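Local structure of hypothetical conserved protein TTC0263 (Thermus thermophilus, 2PL2) at residues A[73-87]-A[99-113]. The protein is of unknown function but belongs to the tetratricopeptide repeat family, whose paired antiparallel helices stack into a superhelical scaffold that commonly mediates protein-protein contacts. Numbering follows the deposited sequence.
Sequences LGGYMVLSEAYVALY and YLEQALSVLKDAERV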
# COMPACT_ATOMS: atom_id res chain seq x y z
N LEU A 73 14.52 -2.38 -19.50
CA LEU A 73 13.12 -1.99 -19.32
C LEU A 73 12.81 -1.59 -17.89
O LEU A 73 11.94 -0.76 -17.65
CB LEU A 73 12.20 -3.14 -19.73
CG LEU A 73 12.07 -3.40 -21.23
CD1 LEU A 73 11.16 -4.59 -21.44
CD2 LEU A 73 11.52 -2.15 -21.93
N GLY A 74 13.52 -2.19 -16.94
CA GLY A 74 13.31 -1.89 -15.53
C GLY A 74 13.22 -0.41 -15.21
O GLY A 74 12.28 0.02 -14.54
N GLY A 75 14.18 0.36 -15.69
CA GLY A 75 14.20 1.79 -15.45
C GLY A 75 12.91 2.51 -15.80
O GLY A 75 12.38 3.29 -15.00
N TYR A 76 12.40 2.24 -17.00
CA TYR A 76 11.17 2.87 -17.44
C TYR A 76 9.99 2.39 -16.59
O TYR A 76 9.14 3.19 -16.20
CB TYR A 76 10.91 2.54 -18.92
CG TYR A 76 12.08 2.83 -19.84
CD1 TYR A 76 12.24 4.09 -20.43
CD2 TYR A 76 13.04 1.86 -20.11
CE1 TYR A 76 13.32 4.36 -21.26
CE2 TYR A 76 14.12 2.12 -20.93
CZ TYR A 76 14.27 3.37 -21.51
OH TYR A 76 15.37 3.62 -22.32
N MET A 77 9.93 1.10 -16.30
CA MET A 77 8.83 0.56 -15.49
C MET A 77 8.84 1.23 -14.11
O MET A 77 7.85 1.81 -13.68
CB MET A 77 8.94 -0.96 -15.35
CG MET A 77 8.66 -1.76 -16.65
SD MET A 77 6.93 -1.69 -17.27
CE MET A 77 6.08 -2.55 -15.92
N VAL A 78 9.98 1.16 -13.44
CA VAL A 78 10.12 1.77 -12.12
C VAL A 78 9.72 3.24 -12.19
O VAL A 78 8.80 3.69 -11.51
CB VAL A 78 11.57 1.65 -11.62
CG1 VAL A 78 11.78 2.52 -10.40
CG2 VAL A 78 11.88 0.20 -11.30
N LEU A 79 10.40 3.97 -13.06
CA LEU A 79 10.15 5.39 -13.28
C LEU A 79 8.68 5.65 -13.61
O LEU A 79 8.08 6.61 -13.14
CB LEU A 79 11.06 5.87 -14.42
CG LEU A 79 11.21 7.34 -14.79
CD1 LEU A 79 11.61 8.15 -13.58
CD2 LEU A 79 12.27 7.45 -15.88
N SER A 80 8.10 4.77 -14.42
CA SER A 80 6.71 4.87 -14.82
C SER A 80 5.73 4.79 -13.65
O SER A 80 4.80 5.60 -13.55
CB SER A 80 6.39 3.76 -15.82
OG SER A 80 5.00 3.68 -16.04
N GLU A 81 5.92 3.81 -12.78
CA GLU A 81 5.04 3.63 -11.63
C GLU A 81 5.24 4.75 -10.62
O GLU A 81 4.31 5.17 -9.94
CB GLU A 81 5.32 2.28 -10.97
CG GLU A 81 4.72 1.10 -11.72
CD GLU A 81 5.64 -0.10 -11.75
OE1 GLU A 81 6.26 -0.39 -10.70
OE2 GLU A 81 5.73 -0.76 -12.82
N ALA A 82 6.47 5.25 -10.53
CA ALA A 82 6.80 6.33 -9.62
C ALA A 82 5.99 7.58 -9.95
O ALA A 82 5.51 8.26 -9.04
CB ALA A 82 8.29 6.62 -9.67
N TYR A 83 5.83 7.88 -11.23
CA TYR A 83 5.06 9.06 -11.63
C TYR A 83 3.58 8.91 -11.29
O TYR A 83 2.90 9.89 -10.96
CB TYR A 83 5.21 9.35 -13.13
CG TYR A 83 6.53 9.99 -13.47
CD1 TYR A 83 6.93 11.19 -12.88
CD2 TYR A 83 7.41 9.36 -14.36
CE1 TYR A 83 8.17 11.75 -13.15
CE2 TYR A 83 8.65 9.91 -14.63
CZ TYR A 83 9.03 11.11 -14.03
OH TYR A 83 10.27 11.64 -14.29
N VAL A 84 3.07 7.68 -11.39
CA VAL A 84 1.67 7.41 -11.06
C VAL A 84 1.43 7.62 -9.57
O VAL A 84 0.42 8.20 -9.17
CB VAL A 84 1.26 5.96 -11.44
CG1 VAL A 84 -0.12 5.65 -10.90
CG2 VAL A 84 1.28 5.78 -12.97
N ALA A 85 2.36 7.16 -8.74
CA ALA A 85 2.21 7.32 -7.30
C ALA A 85 2.11 8.81 -7.02
O ALA A 85 1.23 9.26 -6.28
CB ALA A 85 3.41 6.72 -6.58
N LEU A 86 3.01 9.58 -7.64
CA LEU A 86 3.04 11.03 -7.50
C LEU A 86 1.74 11.66 -8.00
O LEU A 86 1.36 12.74 -7.55
CB LEU A 86 4.21 11.60 -8.29
CG LEU A 86 5.64 11.33 -7.80
CD1 LEU A 86 6.64 11.64 -8.90
CD2 LEU A 86 5.90 12.17 -6.57
N TYR A 87 1.07 10.99 -8.94
CA TYR A 87 -0.19 11.48 -9.49
C TYR A 87 -1.34 11.33 -8.51
O TYR A 87 -2.21 12.19 -8.43
CB TYR A 87 -0.56 10.73 -10.77
CG TYR A 87 -2.05 10.78 -11.05
CD1 TYR A 87 -2.65 11.97 -11.47
CD2 TYR A 87 -2.87 9.67 -10.82
CE1 TYR A 87 -4.03 12.04 -11.66
CE2 TYR A 87 -4.24 9.74 -11.01
CZ TYR A 87 -4.82 10.93 -11.42
OH TYR A 87 -6.18 11.02 -11.60
N TYR A 99 2.49 14.60 -14.26
CA TYR A 99 3.14 13.35 -13.84
C TYR A 99 2.68 12.16 -14.70
O TYR A 99 3.48 11.31 -15.09
CB TYR A 99 2.83 13.07 -12.37
CG TYR A 99 3.40 14.06 -11.37
CD1 TYR A 99 4.78 14.21 -11.20
CD2 TYR A 99 2.56 14.80 -10.55
CE1 TYR A 99 5.30 15.08 -10.24
CE2 TYR A 99 3.06 15.67 -9.59
CZ TYR A 99 4.43 15.81 -9.44
OH TYR A 99 4.92 16.69 -8.51
N LEU A 100 1.38 12.09 -14.96
CA LEU A 100 0.78 11.02 -15.75
C LEU A 100 1.30 11.12 -17.17
O LEU A 100 1.56 10.11 -17.83
CB LEU A 100 -0.74 11.16 -15.74
CG LEU A 100 -1.64 10.11 -15.06
CD1 LEU A 100 -0.98 9.55 -13.81
CD2 LEU A 100 -2.98 10.77 -14.73
N GLU A 101 1.43 12.36 -17.63
CA GLU A 101 1.92 12.65 -18.97
C GLU A 101 3.35 12.13 -19.08
O GLU A 101 3.74 11.57 -20.12
CB GLU A 101 1.89 14.15 -19.22
CG GLU A 101 1.66 14.56 -20.65
CD GLU A 101 0.21 14.46 -21.05
OE1 GLU A 101 -0.66 14.93 -20.27
OE2 GLU A 101 -0.07 13.93 -22.16
N GLN A 102 4.13 12.30 -18.01
CA GLN A 102 5.52 11.84 -17.97
C GLN A 102 5.57 10.32 -18.00
O GLN A 102 6.46 9.73 -18.61
CB GLN A 102 6.24 12.34 -16.71
CG GLN A 102 6.36 13.85 -16.62
CD GLN A 102 7.34 14.28 -15.54
OE1 GLN A 102 8.56 14.11 -15.68
NE2 GLN A 102 6.82 14.84 -14.45
N ALA A 103 4.61 9.70 -17.31
CA ALA A 103 4.51 8.25 -17.24
C ALA A 103 4.21 7.69 -18.63
O ALA A 103 4.75 6.66 -19.01
CB ALA A 103 3.44 7.82 -16.24
N LEU A 104 3.35 8.38 -19.38
CA LEU A 104 3.01 7.95 -20.73
C LEU A 104 4.23 8.08 -21.62
O LEU A 104 4.48 7.23 -22.48
CB LEU A 104 1.91 8.82 -21.32
CG LEU A 104 0.45 8.48 -21.08
CD1 LEU A 104 -0.41 9.34 -22.00
CD2 LEU A 104 0.19 7.00 -21.37
N SER A 105 4.97 9.16 -21.42
CA SER A 105 6.15 9.43 -22.22
C SER A 105 7.22 8.38 -22.01
O SER A 105 7.79 7.85 -22.96
CB SER A 105 6.69 10.82 -21.88
OG SER A 105 7.75 11.18 -22.75
N VAL A 106 7.50 8.08 -20.75
CA VAL A 106 8.53 7.10 -20.42
C VAL A 106 8.13 5.69 -20.88
O VAL A 106 8.97 4.90 -21.31
CB VAL A 106 8.80 7.11 -18.90
CG1 VAL A 106 9.82 6.07 -18.55
CG2 VAL A 106 9.30 8.50 -18.46
N LEU A 107 6.85 5.38 -20.78
CA LEU A 107 6.35 4.08 -21.20
C LEU A 107 6.54 3.99 -22.70
O LEU A 107 6.96 2.96 -23.22
CB LEU A 107 4.87 3.92 -20.82
CG LEU A 107 4.61 3.65 -19.34
CD1 LEU A 107 3.12 3.73 -19.06
CD2 LEU A 107 5.14 2.27 -18.97
N LYS A 108 6.24 5.08 -23.40
CA LYS A 108 6.41 5.14 -24.85
C LYS A 108 7.87 4.87 -25.23
O LYS A 108 8.14 4.08 -26.14
CB LYS A 108 5.97 6.50 -25.37
CG LYS A 108 5.84 6.55 -26.87
CD LYS A 108 4.77 5.59 -27.36
CE LYS A 108 4.70 5.57 -28.89
NZ LYS A 108 3.64 4.63 -29.37
N ASP A 109 8.81 5.52 -24.54
CA ASP A 109 10.24 5.32 -24.83
C ASP A 109 10.60 3.86 -24.59
O ASP A 109 11.38 3.28 -25.34
CB ASP A 109 11.16 6.17 -23.92
CG ASP A 109 10.88 7.65 -24.00
OD1 ASP A 109 10.41 8.14 -25.05
OD2 ASP A 109 11.16 8.34 -22.98
N ALA A 110 10.04 3.27 -23.54
CA ALA A 110 10.32 1.88 -23.25
C ALA A 110 9.80 1.01 -24.40
O ALA A 110 10.40 -0.01 -24.75
CB ALA A 110 9.65 1.48 -21.94
N GLU A 111 8.67 1.41 -24.98
CA GLU A 111 8.07 0.67 -26.07
C GLU A 111 9.04 0.57 -27.25
O GLU A 111 8.98 -0.39 -28.03
CB GLU A 111 6.77 1.36 -26.51
CG GLU A 111 6.12 0.75 -27.75
CD GLU A 111 4.79 1.40 -28.11
OE1 GLU A 111 4.72 2.65 -28.12
OE2 GLU A 111 3.82 0.66 -28.39
N ARG A 112 9.93 1.55 -27.36
CA ARG A 112 10.93 1.57 -28.42
C ARG A 112 12.01 0.52 -28.18
O ARG A 112 12.65 0.06 -29.12
CB ARG A 112 11.57 2.95 -28.51
CG ARG A 112 10.58 4.07 -28.80
CD ARG A 112 9.93 3.90 -30.17
NE ARG A 112 8.94 4.94 -30.45
CZ ARG A 112 8.26 5.04 -31.59
NH1 ARG A 112 8.47 4.16 -32.57
NH2 ARG A 112 7.38 6.02 -31.75
N VAL A 113 12.19 0.14 -26.92
CA VAL A 113 13.19 -0.86 -26.54
C VAL A 113 12.62 -2.28 -26.62
O VAL A 113 13.37 -3.26 -26.67
CB VAL A 113 13.67 -0.60 -25.10
CG1 VAL A 113 14.72 -1.63 -24.70
CG2 VAL A 113 14.21 0.82 -24.98
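Tyr83, Tyr76 and Tyr99 bury more surface than any other residues where these two antiparallel helices meet, their axes approaching to 8.1 Å at an angle of 166°. Tyr83 is a knob in a hole formed by Tyr99, Gln102, Ala103 and Val106. Gln102 CB stands almost exactly over the middle of its ring, 3.8 Å from the centroid, in a CH-pi contact; farther out, the Gln102 amide lies beside the CE1 and hydroxyl end of the ring, its plane turned 41° from it.

Two turns earlier on the same helix, Tyr76 fills the matching hole among Val106, Asp109, Ala110 and Val113. With CG anti to the carbonyl carbon (chi1 -52°), its ring lies against the facing helix: CB rests on Ala110 CB at 3.4 Å, and CD1 meets Val106 CG1 at 3.6 Å. Its hydroxyl is hydrogen-bonded to the backbone oxygen of Pro70.

Tyr99 answers from the other helix. Leu86 CB sits over its ring, 4.0 Å from the centroid, while Tyr83 CD1 comes in at its edge. Beside it, Leu100 lays CD2 over one face of Tyr87. Between the two knobs, the small Ser80 and Ala103 let the backbones close to 4.7 Å between their CA atoms. The interdigitation is largely apolar.

The arrangement of consecutive antiparallel helices is consistent with the tetratricopeptide repeat fold. Around it, helix 55-68 contacts Tyr76, Leu79, Tyr83 and Leu86, helix 39-51 meets Val78 and Ala82, and helix 118-130 packs on Met77, Ser80 and Val84, so helix 73-87 is flanked by helices from before and after the pair, while Glu111 ties the second helix to Arg124 of helix 118-130 by a salt bridge.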